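PDB 5C0P: endo-arabinase from Bacteroides thetaiotaomicron, which probably hydrolyses glycosidic bonds in L-arabinan as a metal-binding member of glycoside hydrolase family 43. Local coordinates for residues Ile233-Val237 and Trp247-Pro251. Residues are numbered along the deposited sequence; the frame is centred on the assembly and turned at random.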
loop_
_atom_site.group_PDB
_atom_site.type_symbol
_atom_site.label_atom_id
_atom_site.label_comp_id
_atom_site.label_asym_id
_atom_site.label_seq_id
_atom_site.Cartn_x
_atom_site.Cartn_y
_atom_site.Cartn_z
ATOM N N ILE A 233 -4.829 4.281 11.201
ATOM C CA ILE A 233 -3.595 4.694 10.551
ATOM C C ILE A 233 -2.663 5.231 11.624
ATOM O O ILE A 233 -3.035 6.141 12.393
ATOM C CB ILE A 233 -3.855 5.831 9.547
ATOM C CG1 ILE A 233 -4.972 5.443 8.568
ATOM C CG2 ILE A 233 -2.561 6.197 8.819
ATOM C CD1 ILE A 233 -5.546 6.641 7.810
ATOM N N GLY A 234 -1.468 4.651 11.700
ATOM C CA GLY A 234 -0.436 5.166 12.578
ATOM C C GLY A 234 0.656 5.802 11.745
ATOM O O GLY A 234 0.741 5.586 10.520
ATOM N N GLN A 235 1.480 6.616 12.387
ATOM C CA GLN A 235 2.623 7.191 11.693
ATOM C C GLN A 235 3.885 7.018 12.520
ATOM O O GLN A 235 3.832 6.923 13.749
ATOM C CB GLN A 235 2.389 8.672 11.358
ATOM C CG GLN A 235 2.337 9.601 12.555
ATOM C CD GLN A 235 2.113 11.052 12.157
ATOM O OE1 GLN A 235 2.591 11.505 11.109
ATOM N NE2 GLN A 235 1.385 11.786 12.988
ATOM N N ALA A 236 5.012 6.943 11.822
ATOM C CA ALA A 236 6.322 6.878 12.457
ATOM C C ALA A 236 7.251 7.796 11.697
ATOM O O ALA A 236 7.070 8.011 10.498
ATOM C CB ALA A 236 6.854 5.458 12.446
ATOM N N VAL A 237 8.238 8.349 12.388
ATOM C CA VAL A 237 9.142 9.303 11.767
ATOM C C VAL A 237 10.573 8.776 11.817
ATOM O O VAL A 237 11.013 8.249 12.840
ATOM C CB VAL A 237 9.073 10.679 12.468
ATOM C CG1 VAL A 237 10.153 11.616 11.938
ATOM C CG2 VAL A 237 7.687 11.302 12.275
ATOM N N TRP A 247 12.993 4.315 13.454
ATOM C CA TRP A 247 11.636 4.805 13.327
ATOM C C TRP A 247 11.040 5.073 14.709
ATOM O O TRP A 247 11.069 4.215 15.594
ATOM C CB TRP A 247 10.809 3.778 12.559
ATOM C CG TRP A 247 11.210 3.697 11.124
ATOM C CD1 TRP A 247 12.062 2.789 10.551
ATOM C CD2 TRP A 247 10.795 4.575 10.079
ATOM N NE1 TRP A 247 12.197 3.056 9.207
ATOM C CE2 TRP A 247 11.422 4.147 8.894
ATOM C CE3 TRP A 247 9.951 5.688 10.032
ATOM C CZ2 TRP A 247 11.219 4.784 7.667
ATOM C CZ3 TRP A 247 9.755 6.326 8.814
ATOM C CH2 TRP A 247 10.383 5.872 7.651
ATOM N N VAL A 248 10.520 6.280 14.900
ATOM C CA VAL A 248 9.908 6.647 16.169
ATOM C C VAL A 248 8.397 6.711 15.963
ATOM O O VAL A 248 7.909 7.517 15.161
ATOM C CB VAL A 248 10.439 7.999 16.686
ATOM C CG1 VAL A 248 9.678 8.444 17.936
ATOM C CG2 VAL A 248 11.947 7.915 16.972
ATOM N N GLN A 249 7.668 5.839 16.659
ATOM C CA GLN A 249 6.212 5.766 16.538
ATOM C C GLN A 249 5.525 6.921 17.254
ATOM O O GLN A 249 5.847 7.229 18.403
ATOM C CB GLN A 249 5.692 4.452 17.126
ATOM C CG GLN A 249 6.382 3.204 16.580
ATOM C CD GLN A 249 6.078 2.964 15.119
ATOM O OE1 GLN A 249 5.010 3.330 14.619
ATOM N NE2 GLN A 249 7.021 2.335 14.417
ATOM N N GLU A 250 4.563 7.549 16.585
ATOM C CA GLU A 250 3.732 8.543 17.244
ATOM C C GLU A 250 2.690 7.813 18.071
ATOM O O GLU A 250 2.183 6.777 17.658
ATOM C CB GLU A 250 3.071 9.453 16.215
ATOM C CG GLU A 250 3.998 10.513 15.676
ATOM C CD GLU A 250 4.460 11.466 16.756
ATOM O OE1 GLU A 250 3.601 12.099 17.409
ATOM O OE2 GLU A 250 5.683 11.581 16.966
ATOM N N PRO A 251 2.375 8.349 19.254
ATOM C CA PRO A 251 1.502 7.627 20.184
ATOM C C PRO A 251 0.030 7.650 19.784
ATOM O O PRO A 251 -0.717 6.801 20.270
ATOM C CB PRO A 251 1.705 8.372 21.511
ATOM C CG PRO A 251 2.189 9.743 21.108
ATOM C CD PRO A 251 3.020 9.518 19.882
HETATM O O HOH W 1 2.579 4.566 14.840
HETATM O O HOH W 2 0.756 7.028 15.173
#
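Val-237 and Val-248 exchange two backbone hydrogen bonds, each 2.9 Å long: Val-237 N gives to Val-248 O, and Val-248 N gives to Val-237 O. They form an antiparallel hydrogen-bonded pair, beside the non-hydrogen-bonded pair of Ala-236 and Gln-249. The Ala-236 backbone bonds instead to Met-219 of strand 217-224, on the other side of strand 231-238. A third bond, Glu-250 N to Gln-235 O at 3.0 Å, is nearly straight (172° at the hydrogen). Further along the pair, Gln-235 N has no direct partner on 247-251; water 2 accepts from it and can donate to Glu-250 O, prolonging the ladder by one solvent step as the chains part. Water 1 lies between Gln-235 O and Gln-249 OE1, within donating reach of both, so Gln-235 O can take a water as well as the Glu-250 amide. Gln-249 folds back at its second torsion (chi2 -67°), which brings its amide over the methyl of Ala-236, with OE1 3.6 Å from Ala-236 CB; the same oxygen accepts from Trp-221 NE1 on strand 217-224. On the face that carries Val-237 and Val-248, Gln-235 and Glu-250 run side by side, Gln-235 CG lying 3.7 Å from Glu-250 CG, while amide and carboxylate planes stand 84° apart. The polar end of Gln-235 looks elsewhere, its OE1 receiving Phe-298 N at the C-terminus. Trp-247 turns the edge of its ring to the Ala-236 carbonyl, CZ3 lying 3.6 Å from Ala-236 O, and its NE1 donates to Val-243 O in the connecting loop; the indole also packs on Leu-217, Met-219 and Leu-182. The arrangement is a beta hairpin whose short second strand, 248-249, forms the outer edge of a four-stranded antiparallel sheet, a blade of the five-bladed beta-propeller characteristic of family 43.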